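Local structure of probable sensor histidine kinase pdtas (Mycobacterium tuberculosis, 2YKF) at residues I184-A195 and E211-D219; D254-L265 and A277-K287. The protein is a cytosolic sensor histidine kinase, here its GAF and PAS sensor region; the whole protein probably autophosphorylates when nutrient deprivation raises cyclic di-GMP. All coordinates share one frame; numbering follows the deposited sequence. Where two conformers were deposited one is given.

How the contacts relate
Both contacts lie in the PAS-like domain and reach one antiparallel sheet, in which strands 183-186 and 272-282 are neighbours. Contact 2 is the more buried: two long strands are paired by regular backbone bonds, with side chains on both faces. Contact 1, at the edge of the sheet and partly exposed, ties a loop and the start of helix 217-221 to the outermost strand by a few backbone bonds, one carboxylate and a small leucine-rich cluster. Their centres are about 17 Å apart, yet they touch through Ile278, whose O lies 2.8 Å from Ile184 N in a probable hydrogen bond and whose CD1 packs against Leu186 and Leu217.

Contact 1: residues I184-A195 and E211-D219; sequences IRLDVDGVVSYA and ELEGVNLID
Val191 and Asn216 form a single backbone bridge, flanked by three bonds that fasten 190-192 to 214-217. Leu217 N gives an almost straight bond (179°) to Gly190 O, 2.9 Å away; Val192 N donates to Val215 O, and Val192 O receives Gly214 N, a residue of the type II turn Leu212-Val215, at 2.8 Å. A water bonded to both Gly190 O and Ile218 N gives that carbonyl a second donor. Asn216 is the N-cap of helix 217-221: its OD1 takes Asp219 N on a lone pair in the amide plane. The helix start is thus pinned to the edge of the PAS-like sheet just past the type I turn Asp187-Gly190, while a classic beta bulge, Ser193 and Tyr194 opposite Arg185, kinks the edge strand. The carboxylate of Glu213, on an extended chain, reaches on along this strand, past Ser193, to Ala195. Its OE2 accepts Ala195 N at 3.0 Å on the anti side, and the group lies alongside the Tyr194 ring with the planes 34° apart. Ile184, Leu186, Val192 and Ala195 meet Leu212 and Leu217 in an apolar cluster. Leu217, with CG anti to its backbone N (chi1 -179°), crosses Leu186 at about a right angle, CB meeting Leu186 CD2 at 3.7 Å, and sends CD1 to Val192 CG2. Leu212 CD2 rests on Ala195 CB at 3.8 Å; Tyr203 of helix 197-205 touches both Leu212 and Leu217.

Contact 2: residues D254-L265 and A277-K287; sequences DAGGATVLLRTL and AILIRDVTEVK
Strands 258-265 and 277-282 run antiparallel, their axes 4.6 Å apart at closest approach and 155° between directions. Leu261-Arg281, Arg263-Leu279 and Leu265-Ala277 are hydrogen-bonded pairs, each with two N-H...O bonds; Val260-Asp282, Leu262-Ile280 and Thr264-Ile278 are non-hydrogen-bonded. Val283 N still donates to Thr259 O, and Thr259 N turns to Thr284 OG1 at 3.0 Å. That hydroxyl donates to Asp282 OD1 on its syn side at 2.6 Å, and the same oxygen accepts Thr284 N in an Asx turn, so two bonds grip it. On the face of Leu262, Ile280 CG1, anti to its backbone N (chi1 -180°), meets Leu262 CD2 at 3.7 Å, while helix 197-205 packs on Ile280. On the other face, that of Leu261 and Arg263, CG1 of Val283, just past the strand, meets Leu261 CG at 3.9 Å, the side chains crossing at about a right angle; extended Arg263 lies along Leu279 to reach a salt bridge with Glu30. Lys287 NZ forms a salt bridge of 3.5 Å with Asp254 OD1, which also accepts the Thr259 hydroxyl. Arg174 of the second subunit packs against Val283 and Lys287. The strands form hairpin 258-269/272-282 of the antiparallel five-stranded sheet characteristic of PAS domains.

Contact 1: residues I184-A195 and E211-D219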
# COMPACT_ATOMS: atom_id res chain seq x y z
N ILE A 184 -2.18 9.51 11.16
CA ILE A 184 -2.52 10.48 12.25
C ILE A 184 -1.21 10.90 12.95
O ILE A 184 -0.38 10.03 13.23
CB ILE A 184 -3.37 9.79 13.32
CG1 ILE A 184 -4.82 9.64 12.82
CG2 ILE A 184 -3.45 10.61 14.65
CD1 ILE A 184 -5.67 8.63 13.60
N ARG A 185 -1.00 12.20 13.15
CA ARG A 185 0.15 12.65 13.92
C ARG A 185 -0.36 13.11 15.28
O ARG A 185 -1.29 13.92 15.35
CB ARG A 185 0.91 13.75 13.18
CG ARG A 185 2.10 14.33 13.94
CD ARG A 185 3.19 13.32 14.10
NE ARG A 185 3.84 13.47 15.41
CZ ARG A 185 4.82 14.33 15.67
NH1 ARG A 185 5.30 15.11 14.70
NH2 ARG A 185 5.35 14.38 16.88
N LEU A 186 0.21 12.55 16.36
CA LEU A 186 -0.17 12.99 17.73
C LEU A 186 0.98 13.84 18.29
O LEU A 186 2.11 13.51 18.10
CB LEU A 186 -0.33 11.81 18.68
CG LEU A 186 -1.40 10.77 18.47
CD1 LEU A 186 -1.54 9.96 19.80
CD2 LEU A 186 -2.70 11.48 18.10
N ASP A 187 0.66 14.92 18.98
CA ASP A 187 1.67 15.69 19.66
C ASP A 187 1.98 15.05 21.02
O ASP A 187 1.35 14.04 21.38
CB ASP A 187 1.20 17.15 19.81
CG ASP A 187 0.11 17.31 20.86
OD1 ASP A 187 -0.14 16.36 21.69
OD2 ASP A 187 -0.47 18.41 20.88
N VAL A 188 2.92 15.65 21.78
CA VAL A 188 3.34 15.08 23.09
C VAL A 188 2.22 14.83 24.07
O VAL A 188 2.32 13.96 24.88
CB VAL A 188 4.44 15.93 23.83
CG1 VAL A 188 5.80 15.70 23.20
CG2 VAL A 188 4.04 17.46 23.89
N ASP A 189 1.16 15.60 24.00
CA ASP A 189 0.03 15.40 24.93
C ASP A 189 -1.01 14.41 24.41
O ASP A 189 -2.03 14.25 25.03
CB ASP A 189 -0.68 16.72 25.22
CG ASP A 189 0.24 17.76 25.85
OD1 ASP A 189 1.14 17.35 26.64
OD2 ASP A 189 0.07 18.96 25.54
N GLY A 190 -0.76 13.79 23.27
CA GLY A 190 -1.73 12.81 22.75
C GLY A 190 -2.87 13.47 21.98
O GLY A 190 -3.88 12.83 21.68
N VAL A 191 -2.69 14.76 21.66
CA VAL A 191 -3.65 15.57 20.85
C VAL A 191 -3.30 15.41 19.36
O VAL A 191 -2.11 15.46 18.99
CB VAL A 191 -3.63 17.10 21.26
CG1 VAL A 191 -4.55 17.94 20.32
CG2 VAL A 191 -4.02 17.24 22.77
N VAL A 192 -4.31 15.16 18.54
CA VAL A 192 -4.13 14.97 17.09
C VAL A 192 -3.79 16.31 16.44
O VAL A 192 -4.60 17.23 16.43
CB VAL A 192 -5.45 14.42 16.45
CG1 VAL A 192 -5.34 14.33 14.91
CG2 VAL A 192 -5.86 13.08 17.06
N SER A 193 -2.59 16.42 15.89
CA SER A 193 -2.20 17.60 15.20
C SER A 193 -2.48 17.49 13.72
O SER A 193 -2.66 18.53 13.05
CB SER A 193 -0.74 17.91 15.50
OG SER A 193 0.13 17.11 14.70
N TYR A 194 -2.60 16.25 13.20
CA TYR A 194 -3.02 16.07 11.78
C TYR A 194 -3.60 14.69 11.64
O TYR A 194 -3.04 13.73 12.22
CB TYR A 194 -1.81 16.20 10.78
CG TYR A 194 -2.25 15.88 9.36
CD1 TYR A 194 -2.97 16.83 8.62
CD2 TYR A 194 -2.07 14.60 8.82
CE1 TYR A 194 -3.42 16.56 7.34
CE2 TYR A 194 -2.51 14.30 7.55
CZ TYR A 194 -3.18 15.28 6.82
OH TYR A 194 -3.64 14.98 5.59
N ALA A 195 -4.73 14.61 10.91
CA ALA A 195 -5.37 13.32 10.53
C ALA A 195 -5.71 13.36 9.03
O ALA A 195 -6.35 14.31 8.53
CB ALA A 195 -6.65 13.07 11.38
N GLU A 211 -14.92 16.23 14.99
CA GLU A 211 -13.61 16.43 14.34
C GLU A 211 -12.53 15.54 15.01
O GLU A 211 -12.68 15.10 16.12
CB GLU A 211 -13.21 17.94 14.39
CG GLU A 211 -14.03 18.81 13.42
CD GLU A 211 -13.94 20.32 13.72
OE1 GLU A 211 -13.20 20.72 14.67
OE2 GLU A 211 -14.62 21.09 13.00
N LEU A 212 -11.43 15.28 14.33
CA LEU A 212 -10.36 14.55 15.01
C LEU A 212 -9.25 15.48 15.41
O LEU A 212 -8.75 15.41 16.51
CB LEU A 212 -9.81 13.47 14.09
CG LEU A 212 -9.15 12.23 14.65
CD1 LEU A 212 -9.84 11.71 15.92
CD2 LEU A 212 -9.15 11.19 13.48
N GLU A 213 -8.84 16.34 14.49
CA GLU A 213 -7.81 17.33 14.76
C GLU A 213 -8.13 18.24 15.93
O GLU A 213 -9.26 18.66 16.11
CB GLU A 213 -7.51 18.14 13.50
CG GLU A 213 -6.60 17.37 12.56
CD GLU A 213 -6.46 17.98 11.15
OE1 GLU A 213 -6.66 19.23 10.96
OE2 GLU A 213 -6.12 17.19 10.26
N GLY A 214 -7.11 18.49 16.74
CA GLY A 214 -7.26 19.23 17.98
C GLY A 214 -7.91 18.47 19.13
O GLY A 214 -8.18 19.04 20.15
N VAL A 215 -8.16 17.18 18.99
CA VAL A 215 -8.83 16.44 20.08
C VAL A 215 -7.84 15.42 20.61
O VAL A 215 -7.01 14.94 19.87
CB VAL A 215 -10.12 15.75 19.63
CG1 VAL A 215 -10.82 15.07 20.80
CG2 VAL A 215 -11.09 16.76 18.97
N ASN A 216 -7.89 15.16 21.92
CA ASN A 216 -7.15 14.10 22.50
C ASN A 216 -7.60 12.77 21.86
O ASN A 216 -8.78 12.47 21.80
CB ASN A 216 -7.35 14.09 24.04
CG ASN A 216 -6.59 12.98 24.68
OD1 ASN A 216 -7.06 11.85 24.70
ND2 ASN A 216 -5.35 13.28 25.14
N LEU A 217 -6.64 12.04 21.30
CA LEU A 217 -6.95 10.82 20.51
C LEU A 217 -7.69 9.76 21.33
O LEU A 217 -8.79 9.31 20.94
CB LEU A 217 -5.67 10.23 19.90
CG LEU A 217 -6.01 8.97 19.05
CD1 LEU A 217 -6.68 9.31 17.75
CD2 LEU A 217 -4.78 8.24 18.79
N ILE A 218 -7.12 9.40 22.49
CA ILE A 218 -7.82 8.48 23.40
C ILE A 218 -9.27 8.89 23.72
O ILE A 218 -10.17 8.06 23.65
CB ILE A 218 -7.04 8.25 24.66
CG1 ILE A 218 -5.76 7.51 24.29
CG2 ILE A 218 -7.89 7.49 25.71
CD1 ILE A 218 -6.05 6.24 23.33
N ASP A 219 -9.51 10.17 24.01
CA ASP A 219 -10.89 10.63 24.31
C ASP A 219 -11.90 10.46 23.15
O ASP A 219 -13.07 10.20 23.38
CB ASP A 219 -10.88 12.06 24.80
CG ASP A 219 -10.18 12.19 26.16
OD1 ASP A 219 -10.03 11.14 26.87
OD2 ASP A 219 -9.77 13.35 26.49
O HOH W 1 -4.39 10.44 23.10

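Contact 2: residues D254-L265 and A277-K287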
# COMPACT_ATOMS: atom_id res chain seq x y z
N ASP A 254 -12.41 -3.77 16.85
CA ASP A 254 -13.81 -3.54 16.43
C ASP A 254 -14.38 -2.31 17.11
O ASP A 254 -14.23 -2.15 18.31
CB ASP A 254 -14.66 -4.77 16.80
CG ASP A 254 -14.39 -5.98 15.89
OD1 ASP A 254 -13.55 -5.94 14.91
OD2 ASP A 254 -15.00 -7.01 16.19
N ALA A 255 -15.04 -1.45 16.32
CA ALA A 255 -15.67 -0.26 16.80
C ALA A 255 -16.84 0.06 15.91
O ALA A 255 -16.67 0.31 14.68
CB ALA A 255 -14.70 0.90 16.77
N GLY A 256 -18.03 0.13 16.49
CA GLY A 256 -19.15 0.71 15.73
C GLY A 256 -19.56 -0.05 14.49
O GLY A 256 -20.03 0.57 13.49
N GLY A 257 -19.41 -1.38 14.51
CA GLY A 257 -19.68 -2.18 13.30
C GLY A 257 -18.48 -2.29 12.35
O GLY A 257 -18.47 -3.16 11.53
N ALA A 258 -17.47 -1.39 12.48
CA ALA A 258 -16.25 -1.38 11.65
C ALA A 258 -15.11 -2.13 12.35
O ALA A 258 -15.19 -2.39 13.54
CB ALA A 258 -15.83 0.08 11.42
N THR A 259 -14.08 -2.53 11.61
CA THR A 259 -12.88 -3.15 12.18
C THR A 259 -11.73 -2.38 11.58
O THR A 259 -11.67 -2.22 10.34
CB THR A 259 -12.72 -4.62 11.77
OG1 THR A 259 -13.86 -5.35 12.24
CG2 THR A 259 -11.38 -5.28 12.42
N VAL A 260 -10.88 -1.80 12.42
CA VAL A 260 -9.71 -1.12 11.91
C VAL A 260 -8.43 -1.82 12.38
O VAL A 260 -8.41 -2.50 13.44
CB VAL A 260 -9.69 0.35 12.28
CG1 VAL A 260 -10.84 1.08 11.63
CG2 VAL A 260 -9.75 0.52 13.84
N LEU A 261 -7.36 -1.69 11.60
CA LEU A 261 -6.04 -2.14 12.05
C LEU A 261 -5.29 -0.88 12.39
O LEU A 261 -5.33 0.07 11.62
CB LEU A 261 -5.22 -2.85 10.95
CG LEU A 261 -5.63 -4.21 10.45
CD1 LEU A 261 -4.60 -4.64 9.36
CD2 LEU A 261 -5.59 -5.11 11.64
N LEU A 262 -4.61 -0.88 13.53
CA LEU A 262 -3.87 0.30 13.97
C LEU A 262 -2.44 -0.11 14.11
O LEU A 262 -2.17 -1.21 14.63
CB LEU A 262 -4.31 0.74 15.37
CG LEU A 262 -5.72 1.24 15.52
CD1 LEU A 262 -5.99 1.46 17.01
CD2 LEU A 262 -5.84 2.51 14.79
N ARG A 263 -1.53 0.79 13.72
CA ARG A 263 -0.11 0.62 14.02
C ARG A 263 0.46 1.93 14.62
O ARG A 263 0.28 3.02 14.04
CB ARG A 263 0.65 0.26 12.76
CG ARG A 263 2.10 0.10 13.09
CD ARG A 263 2.90 -0.02 11.91
NE ARG A 263 4.31 0.07 12.27
CZ ARG A 263 5.26 0.11 11.35
NH1 ARG A 263 4.90 0.09 10.06
NH2 ARG A 263 6.53 0.18 11.72
N THR A 264 1.04 1.85 15.82
CA THR A 264 1.56 3.03 16.50
C THR A 264 3.10 2.99 16.40
O THR A 264 3.71 1.90 16.33
CB THR A 264 1.14 3.07 17.99
OG1 THR A 264 1.67 1.90 18.68
CG2 THR A 264 -0.42 2.99 18.10
N LEU A 265 3.68 4.18 16.38
CA LEU A 265 5.13 4.41 16.25
C LEU A 265 5.46 5.60 17.12
O LEU A 265 5.00 6.69 16.85
CB LEU A 265 5.49 4.85 14.82
CG LEU A 265 5.44 3.77 13.83
CD1 LEU A 265 4.02 3.94 13.24
CD2 LEU A 265 6.56 4.06 12.79
N ALA A 277 3.23 8.67 15.64
CA ALA A 277 2.49 8.52 14.36
C ALA A 277 1.62 7.31 14.61
O ALA A 277 2.02 6.39 15.34
CB ALA A 277 3.47 8.29 13.16
N ILE A 278 0.42 7.34 14.03
CA ILE A 278 -0.45 6.22 14.06
C ILE A 278 -0.92 5.98 12.64
O ILE A 278 -1.47 6.88 11.98
CB ILE A 278 -1.66 6.46 15.03
CG1 ILE A 278 -1.11 6.68 16.47
CG2 ILE A 278 -2.70 5.29 15.00
CD1 ILE A 278 -2.16 6.86 17.47
N LEU A 279 -0.77 4.74 12.20
CA LEU A 279 -1.34 4.38 10.88
C LEU A 279 -2.59 3.57 11.11
O LEU A 279 -2.67 2.80 12.08
CB LEU A 279 -0.34 3.56 10.09
CG LEU A 279 1.09 4.12 10.12
CD1 LEU A 279 1.93 3.09 9.39
CD2 LEU A 279 1.12 5.43 9.41
N ILE A 280 -3.60 3.81 10.30
CA ILE A 280 -4.88 3.11 10.48
C ILE A 280 -5.40 2.62 9.15
O ILE A 280 -5.25 3.27 8.15
CB ILE A 280 -5.92 3.98 11.23
CG1 ILE A 280 -7.26 3.24 11.42
CG2 ILE A 280 -6.14 5.32 10.55
CD1 ILE A 280 -8.27 4.11 12.25
N ARG A 281 -5.97 1.40 9.14
CA ARG A 281 -6.54 0.92 7.89
C ARG A 281 -7.92 0.37 8.23
O ARG A 281 -8.02 -0.49 9.09
CB ARG A 281 -5.71 -0.24 7.33
CG ARG A 281 -6.32 -0.70 5.98
CD ARG A 281 -5.65 -1.91 5.31
NE ARG A 281 -6.22 -1.95 3.96
CZ ARG A 281 -6.19 -3.00 3.12
NH1 ARG A 281 -5.51 -4.12 3.44
NH2 ARG A 281 -6.75 -2.87 1.90
N ASP A 282 -8.96 0.88 7.59
CA ASP A 282 -10.30 0.26 7.70
C ASP A 282 -10.32 -1.11 7.03
O ASP A 282 -10.21 -1.26 5.79
CB ASP A 282 -11.34 1.23 7.11
CG ASP A 282 -12.78 0.67 7.21
OD1 ASP A 282 -12.92 -0.51 7.57
OD2 ASP A 282 -13.74 1.44 6.94
N VAL A 283 -10.41 -2.15 7.82
CA VAL A 283 -10.44 -3.47 7.21
C VAL A 283 -11.84 -4.18 7.33
O VAL A 283 -11.93 -5.38 7.34
CB VAL A 283 -9.33 -4.36 7.76
CG1 VAL A 283 -7.96 -3.77 7.41
CG2 VAL A 283 -9.47 -4.52 9.27
N THR A 284 -12.88 -3.40 7.52
CA THR A 284 -14.23 -3.94 7.68
C THR A 284 -14.60 -4.94 6.57
O THR A 284 -15.06 -6.05 6.88
CB THR A 284 -15.23 -2.78 7.70
OG1 THR A 284 -14.86 -1.87 8.74
CG2 THR A 284 -16.70 -3.29 7.98
N GLU A 285 -14.35 -4.55 5.31
CA GLU A 285 -14.71 -5.37 4.16
C GLU A 285 -13.55 -6.23 3.72
O GLU A 285 -13.72 -7.11 2.93
CB GLU A 285 -15.18 -4.51 2.99
CG GLU A 285 -16.12 -3.33 3.42
CD GLU A 285 -17.40 -3.82 4.05
OE1 GLU A 285 -17.76 -4.99 3.76
OE2 GLU A 285 -18.02 -3.10 4.86
N VAL A 286 -12.35 -5.93 4.20
CA VAL A 286 -11.17 -6.70 3.80
C VAL A 286 -11.16 -7.99 4.64
O VAL A 286 -11.01 -9.06 4.11
CB VAL A 286 -9.85 -5.88 3.93
CG1 VAL A 286 -8.66 -6.73 3.51
CG2 VAL A 286 -9.94 -4.58 3.08
N LYS A 287 -11.27 -7.82 5.94
CA LYS A 287 -11.71 -8.84 6.92
C LYS A 287 -12.72 -9.86 6.36
O LYS A 287 -12.52 -11.06 6.52
CB LYS A 287 -12.30 -8.15 8.18
CG LYS A 287 -12.45 -9.04 9.40
CD LYS A 287 -13.25 -8.38 10.54
CE LYS A 287 -13.54 -9.42 11.63
NZ LYS A 287 -14.02 -8.76 12.89